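Local coordinates for protein aminopeptidase N (Francisella tularensis subsp. tularensis, PDB 5DLL) that is a zinc-dependent M1-family aminopeptidase that releases N-terminal amino acids, preferably alanine, and probably degrades intracellular peptides formed by protein breakdown, at residues Phe153-Ile167 and Tyr197-Ile209. Sequence-based numbering, arbitrary orientation.
Sequences FTVKIIADKKKYPII and YLFALVAGDLASI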
loop_
_atom_site.group_PDB
_atom_site.type_symbol
_atom_site.label_atom_id
_atom_site.label_comp_id
_atom_site.label_asym_id
_atom_site.label_seq_id
_atom_site.Cartn_x
_atom_site.Cartn_y
_atom_site.Cartn_z
ATOM N N PHE A 153 -14.998 21.220 15.014
ATOM C CA PHE A 153 -14.238 21.054 16.258
ATOM C C PHE A 153 -13.480 22.310 16.686
ATOM O O PHE A 153 -12.657 22.823 15.929
ATOM C CB PHE A 153 -13.219 19.915 16.108
ATOM C CG PHE A 153 -13.795 18.544 16.326
ATOM C CD1 PHE A 153 -14.540 17.923 15.334
ATOM C CD2 PHE A 153 -13.567 17.860 17.512
ATOM C CE1 PHE A 153 -15.058 16.651 15.522
ATOM C CE2 PHE A 153 -14.080 16.587 17.704
ATOM C CZ PHE A 153 -14.827 15.981 16.711
ATOM N N THR A 154 -13.756 22.787 17.899
ATOM C CA THR A 154 -12.882 23.740 18.586
ATOM C C THR A 154 -12.263 22.996 19.751
ATOM O O THR A 154 -12.964 22.296 20.475
ATOM C CB THR A 154 -13.653 24.948 19.143
ATOM O OG1 THR A 154 -14.494 25.496 18.120
ATOM C CG2 THR A 154 -12.683 26.019 19.655
ATOM N N VAL A 155 -10.955 23.149 19.936
ATOM C CA VAL A 155 -10.211 22.329 20.892
ATOM C C VAL A 155 -9.191 23.169 21.661
ATOM O O VAL A 155 -8.247 23.673 21.065
ATOM C CB VAL A 155 -9.459 21.182 20.158
ATOM C CG1 VAL A 155 -8.601 20.371 21.127
ATOM C CG2 VAL A 155 -10.434 20.279 19.406
ATOM N N LYS A 156 -9.377 23.313 22.973
ATOM C CA LYS A 156 -8.358 23.929 23.835
ATOM C C LYS A 156 -7.487 22.844 24.467
ATOM O O LYS A 156 -7.977 21.761 24.773
ATOM C CB LYS A 156 -8.996 24.794 24.931
ATOM C CG LYS A 156 -7.984 25.632 25.711
ATOM C CD LYS A 156 -8.597 26.333 26.913
ATOM C CE LYS A 156 -9.644 27.367 26.522
ATOM N NZ LYS A 156 -9.967 28.273 27.659
ATOM N N ILE A 157 -6.201 23.140 24.660
ATOM C CA ILE A 157 -5.269 22.215 25.315
ATOM C C ILE A 157 -4.486 22.947 26.401
ATOM O O ILE A 157 -3.803 23.925 26.111
ATOM C CB ILE A 157 -4.256 21.607 24.313
ATOM C CG1 ILE A 157 -4.981 20.925 23.148
ATOM C CG2 ILE A 157 -3.337 20.611 25.014
ATOM C CD1 ILE A 157 -4.051 20.406 22.071
ATOM N N ILE A 158 -4.571 22.459 27.640
ATOM C CA ILE A 158 -3.817 23.023 28.767
ATOM C C ILE A 158 -2.768 22.016 29.229
ATOM O O ILE A 158 -3.069 20.838 29.368
ATOM C CB ILE A 158 -4.755 23.383 29.937
ATOM C CG1 ILE A 158 -5.846 24.352 29.462
ATOM C CG2 ILE A 158 -3.966 24.001 31.084
ATOM C CD1 ILE A 158 -6.953 24.595 30.465
ATOM N N ALA A 159 -1.539 22.475 29.462
ATOM C CA ALA A 159 -0.446 21.579 29.868
ATOM C C ALA A 159 0.766 22.322 30.443
ATOM O O ALA A 159 0.821 23.550 30.430
ATOM C CB ALA A 159 -0.012 20.720 28.688
ATOM N N ASP A 160 1.731 21.552 30.941
ATOM C CA ASP A 160 2.982 22.094 31.467
ATOM C C ASP A 160 3.862 22.623 30.330
ATOM O O ASP A 160 3.997 21.973 29.295
ATOM C CB ASP A 160 3.725 21.000 32.248
ATOM C CG ASP A 160 4.940 21.525 32.998
ATOM O OD1 ASP A 160 4.809 22.528 33.732
ATOM O OD2 ASP A 160 6.027 20.924 32.862
ATOM N N LYS A 161 4.460 23.797 30.532
ATOM C CA LYS A 161 5.318 24.427 29.520
ATOM C C LYS A 161 6.658 23.728 29.363
ATOM O O LYS A 161 7.135 23.527 28.248
ATOM C CB LYS A 161 5.609 25.879 29.887
ATOM C CG LYS A 161 4.392 26.777 29.920
ATOM C CD LYS A 161 4.759 28.226 29.635
ATOM C CE LYS A 161 5.106 28.443 28.168
ATOM N NZ LYS A 161 5.127 29.886 27.807
ATOM N N LYS A 162 7.275 23.408 30.494
ATOM C CA LYS A 162 8.586 22.767 30.524
ATOM C C LYS A 162 8.560 21.455 29.739
ATOM O O LYS A 162 9.406 21.223 28.869
ATOM C CB LYS A 162 9.000 22.497 31.979
ATOM C CG LYS A 162 10.487 22.265 32.194
ATOM C CD LYS A 162 11.210 23.563 32.509
ATOM C CE LYS A 162 12.690 23.329 32.762
ATOM N NZ LYS A 162 13.387 22.770 31.570
ATOM N N LYS A 163 7.570 20.617 30.041
ATOM C CA LYS A 163 7.489 19.272 29.474
ATOM C C LYS A 163 6.749 19.198 28.134
ATOM O O LYS A 163 7.081 18.353 27.299
ATOM C CB LYS A 163 6.836 18.315 30.476
ATOM C CG LYS A 163 7.679 18.067 31.719
ATOM C CD LYS A 163 7.132 16.934 32.574
ATOM C CE LYS A 163 5.863 17.343 33.302
ATOM N NZ LYS A 163 5.398 16.285 34.241
ATOM N N TYR A 164 5.756 20.066 27.931
ATOM C CA TYR A 164 4.919 20.009 26.728
ATOM C C TYR A 164 4.794 21.373 26.051
ATOM O O TYR A 164 3.706 21.952 25.992
ATOM C CB TYR A 164 3.539 19.438 27.079
ATOM C CG TYR A 164 3.634 18.163 27.881
ATOM C CD1 TYR A 164 4.112 16.991 27.303
ATOM C CD2 TYR A 164 3.282 18.134 29.229
ATOM C CE1 TYR A 164 4.225 15.821 28.035
ATOM C CE2 TYR A 164 3.390 16.969 29.968
ATOM C CZ TYR A 164 3.864 15.818 29.366
ATOM O OH TYR A 164 3.968 14.659 30.099
ATOM N N PRO A 165 5.916 21.894 25.524
ATOM C CA PRO A 165 5.872 23.203 24.858
ATOM C C PRO A 165 5.125 23.164 23.519
ATOM O O PRO A 165 4.618 24.195 23.060
ATOM C CB PRO A 165 7.355 23.553 24.660
ATOM C CG PRO A 165 8.076 22.246 24.689
ATOM C CD PRO A 165 7.284 21.343 25.589
ATOM N N ILE A 166 5.068 21.988 22.902
ATOM C CA ILE A 166 4.351 21.807 21.649
ATOM C C ILE A 166 3.017 21.155 21.966
ATOM O O ILE A 166 2.982 20.022 22.443
ATOM C CB ILE A 166 5.158 20.931 20.664
ATOM C CG1 ILE A 166 6.498 21.604 20.320
ATOM C CG2 ILE A 166 4.353 20.628 19.405
ATOM C CD1 ILE A 166 6.387 23.003 19.745
ATOM N N ILE A 167 1.927 21.879 21.715
ATOM C CA ILE A 167 0.574 21.379 21.979
ATOM C C ILE A 167 -0.309 21.583 20.747
ATOM O O ILE A 167 -0.742 22.697 20.453
ATOM C CB ILE A 167 -0.055 22.024 23.242
ATOM C CG1 ILE A 167 0.191 23.537 23.297
ATOM C CG2 ILE A 167 0.519 21.384 24.504
ATOM C CD1 ILE A 167 -0.551 24.230 24.420
ATOM N N TYR A 197 -13.008 10.114 13.944
ATOM C CA TYR A 197 -11.852 9.238 13.700
ATOM C C TYR A 197 -10.652 10.002 13.128
ATOM O O TYR A 197 -9.518 9.507 13.157
ATOM C CB TYR A 197 -12.230 8.040 12.810
ATOM C CG TYR A 197 -12.323 8.318 11.320
ATOM C CD1 TYR A 197 -11.182 8.307 10.518
ATOM C CD2 TYR A 197 -13.550 8.562 10.707
ATOM C CE1 TYR A 197 -11.256 8.554 9.151
ATOM C CE2 TYR A 197 -13.636 8.806 9.341
ATOM C CZ TYR A 197 -12.484 8.804 8.567
ATOM O OH TYR A 197 -12.552 9.052 7.213
ATOM N N LEU A 198 -10.911 11.206 12.619
ATOM C CA LEU A 198 -9.865 12.107 12.129
ATOM C C LEU A 198 -9.420 13.130 13.163
ATOM O O LEU A 198 -8.610 14.011 12.853
ATOM C CB LEU A 198 -10.362 12.860 10.899
ATOM C CG LEU A 198 -10.750 11.963 9.739
ATOM C CD1 LEU A 198 -11.523 12.784 8.733
ATOM C CD2 LEU A 198 -9.519 11.320 9.118
ATOM N N PHE A 199 -9.945 13.037 14.377
ATOM C CA PHE A 199 -9.498 13.913 15.444
ATOM C C PHE A 199 -8.110 13.463 15.899
ATOM O O PHE A 199 -7.844 12.257 16.000
ATOM C CB PHE A 199 -10.471 13.913 16.630
ATOM C CG PHE A 199 -9.906 14.567 17.852
ATOM C CD1 PHE A 199 -9.158 13.831 18.764
ATOM C CD2 PHE A 199 -10.070 15.922 18.065
ATOM C CE1 PHE A 199 -8.600 14.435 19.874
ATOM C CE2 PHE A 199 -9.514 16.532 19.178
ATOM C CZ PHE A 199 -8.780 15.789 20.082
ATOM N N ALA A 200 -7.236 14.431 16.169
ATOM C CA ALA A 200 -5.919 14.144 16.737
ATOM C C ALA A 200 -5.451 15.220 17.712
ATOM O O ALA A 200 -5.808 16.401 17.589
ATOM C CB ALA A 200 -4.891 13.956 15.633
ATOM N N LEU A 201 -4.647 14.784 18.678
ATOM C CA LEU A 201 -3.994 15.668 19.635
ATOM C C LEU A 201 -2.570 15.176 19.852
ATOM O O LEU A 201 -2.336 13.972 19.934
ATOM C CB LEU A 201 -4.757 15.674 20.962
ATOM C CG LEU A 201 -4.134 16.472 22.124
ATOM C CD1 LEU A 201 -5.214 17.081 23.012
ATOM C CD2 LEU A 201 -3.166 15.634 22.955
ATOM N N VAL A 202 -1.624 16.107 19.937
ATOM C CA VAL A 202 -0.237 15.786 20.277
ATOM C C VAL A 202 0.339 16.856 21.199
ATOM O O VAL A 202 0.162 18.050 20.958
ATOM C CB VAL A 202 0.654 15.695 19.023
ATOM C CG1 VAL A 202 2.115 15.487 19.418
ATOM C CG2 VAL A 202 0.171 14.589 18.094
ATOM N N ALA A 203 1.035 16.418 22.243
ATOM C CA ALA A 203 1.709 17.328 23.167
ATOM C C ALA A 203 3.051 16.747 23.599
ATOM O O ALA A 203 3.114 15.613 24.077
ATOM C CB ALA A 203 0.834 17.598 24.380
ATOM N N GLY A 204 4.120 17.523 23.436
ATOM C CA GLY A 204 5.457 17.047 23.775
ATOM C C GLY A 204 6.552 18.075 23.609
ATOM O O GLY A 204 6.296 19.222 23.247
ATOM N N ASP A 205 7.777 17.646 23.888
ATOM C CA ASP A 205 8.976 18.443 23.642
ATOM C C ASP A 205 9.582 17.995 22.301
ATOM O O ASP A 205 10.405 17.073 22.245
ATOM C CB ASP A 205 9.960 18.247 24.804
ATOM C CG ASP A 205 11.091 19.261 24.811
ATOM O OD1 ASP A 205 11.243 20.021 23.831
ATOM O OD2 ASP A 205 11.839 19.289 25.814
ATOM N N LEU A 206 9.153 18.643 21.221
ATOM C CA LEU A 206 9.523 18.230 19.866
ATOM C C LEU A 206 10.211 19.338 19.083
ATOM O O LEU A 206 9.783 20.494 19.119
ATOM C CB LEU A 206 8.280 17.782 19.093
ATOM C CG LEU A 206 7.587 16.516 19.605
ATOM C CD1 LEU A 206 6.276 16.296 18.868
ATOM C CD2 LEU A 206 8.491 15.298 19.467
ATOM N N ALA A 207 11.276 18.966 18.374
ATOM C CA ALA A 207 11.902 19.833 17.381
ATOM C C ALA A 207 10.997 19.943 16.154
ATOM O O ALA A 207 10.061 19.156 15.985
ATOM C CB ALA A 207 13.266 19.290 16.985
ATOM N N SER A 208 11.286 20.914 15.293
ATOM C CA SER A 208 10.438 21.175 14.137
ATOM C C SER A 208 11.202 21.699 12.925
ATOM O O SER A 208 12.235 22.351 13.060
ATOM C CB SER A 208 9.347 22.181 14.517
ATOM O OG SER A 208 9.906 23.431 14.890
ATOM N N ILE A 209 10.673 21.386 11.746
ATOM C CA ILE A 209 11.038 22.050 10.498
ATOM C C ILE A 209 9.804 22.827 10.045
ATOM O O ILE A 209 8.771 22.235 9.739
ATOM C CB ILE A 209 11.408 21.038 9.390
ATOM C CG1 ILE A 209 12.656 20.240 9.776
ATOM C CG2 ILE A 209 11.620 21.749 8.056
ATOM C CD1 ILE A 209 12.854 18.989 8.946
#
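Two layers of β-sheet meet in the N-terminal domain, where Ile-157, Val-155 and Phe-153 of strand 150-160 face Leu-201 and, in the loop leading into strand 201-204, Phe-199, and the chain then turns to pair strand 166-169 edge to edge with strand 201-204. The pairing is antiparallel. Ile-166 and Gly-204 form a hydrogen-bonded pair: Ile-166 N donates to Gly-204 O at 3.0 Å, and Gly-204 N returns a bond to Ile-166 O at 2.9 Å. Ile-166 O also receives a CA-H...O contact from Ala-203. In the adjoining non-hydrogen-bonded pair, Ile-167 CG2 rests against Ala-203 CB at 3.8 Å.

Between the layers, the ends of Ile-157 and Leu-201 meet head on, CD1 to CD1 at 3.6 Å. Phe-199 CG is anti to the backbone N (chi1 168°), which directs the ring toward strand 150-160; Val-155 CG2 meets the edge of this ring at CE2, 3.9 Å away. The rings of Phe-153 and Phe-199 sit obliquely, with planes at 35° and CD2 atoms 4.0 Å apart. Phe-137 meets Phe-199 edge-to-face, while Leu-33 and Phe-35 of strand 26-36 extend the apolar layer.

At the turn, Asp-160 OD2 accepts a bond from Lys-163 N in an Asx motif. Tyr-164 brings its ring edge to Gly-204, with CD1 3.8 Å from Gly-204 CA, and its hydroxyl is hydrogen-bonded to Lys-123 NZ. Leu-201 and, from the loop before its strand, Phe-199 thus pack on the inward side chains of strand 150-160, which turns at 161-165 into 166-169, the antiparallel partner of 201-204: an apolar packing of two β-layers linked through a connecting turn, as in the β-sheet-rich N-terminal domain of M1 aminopeptidases.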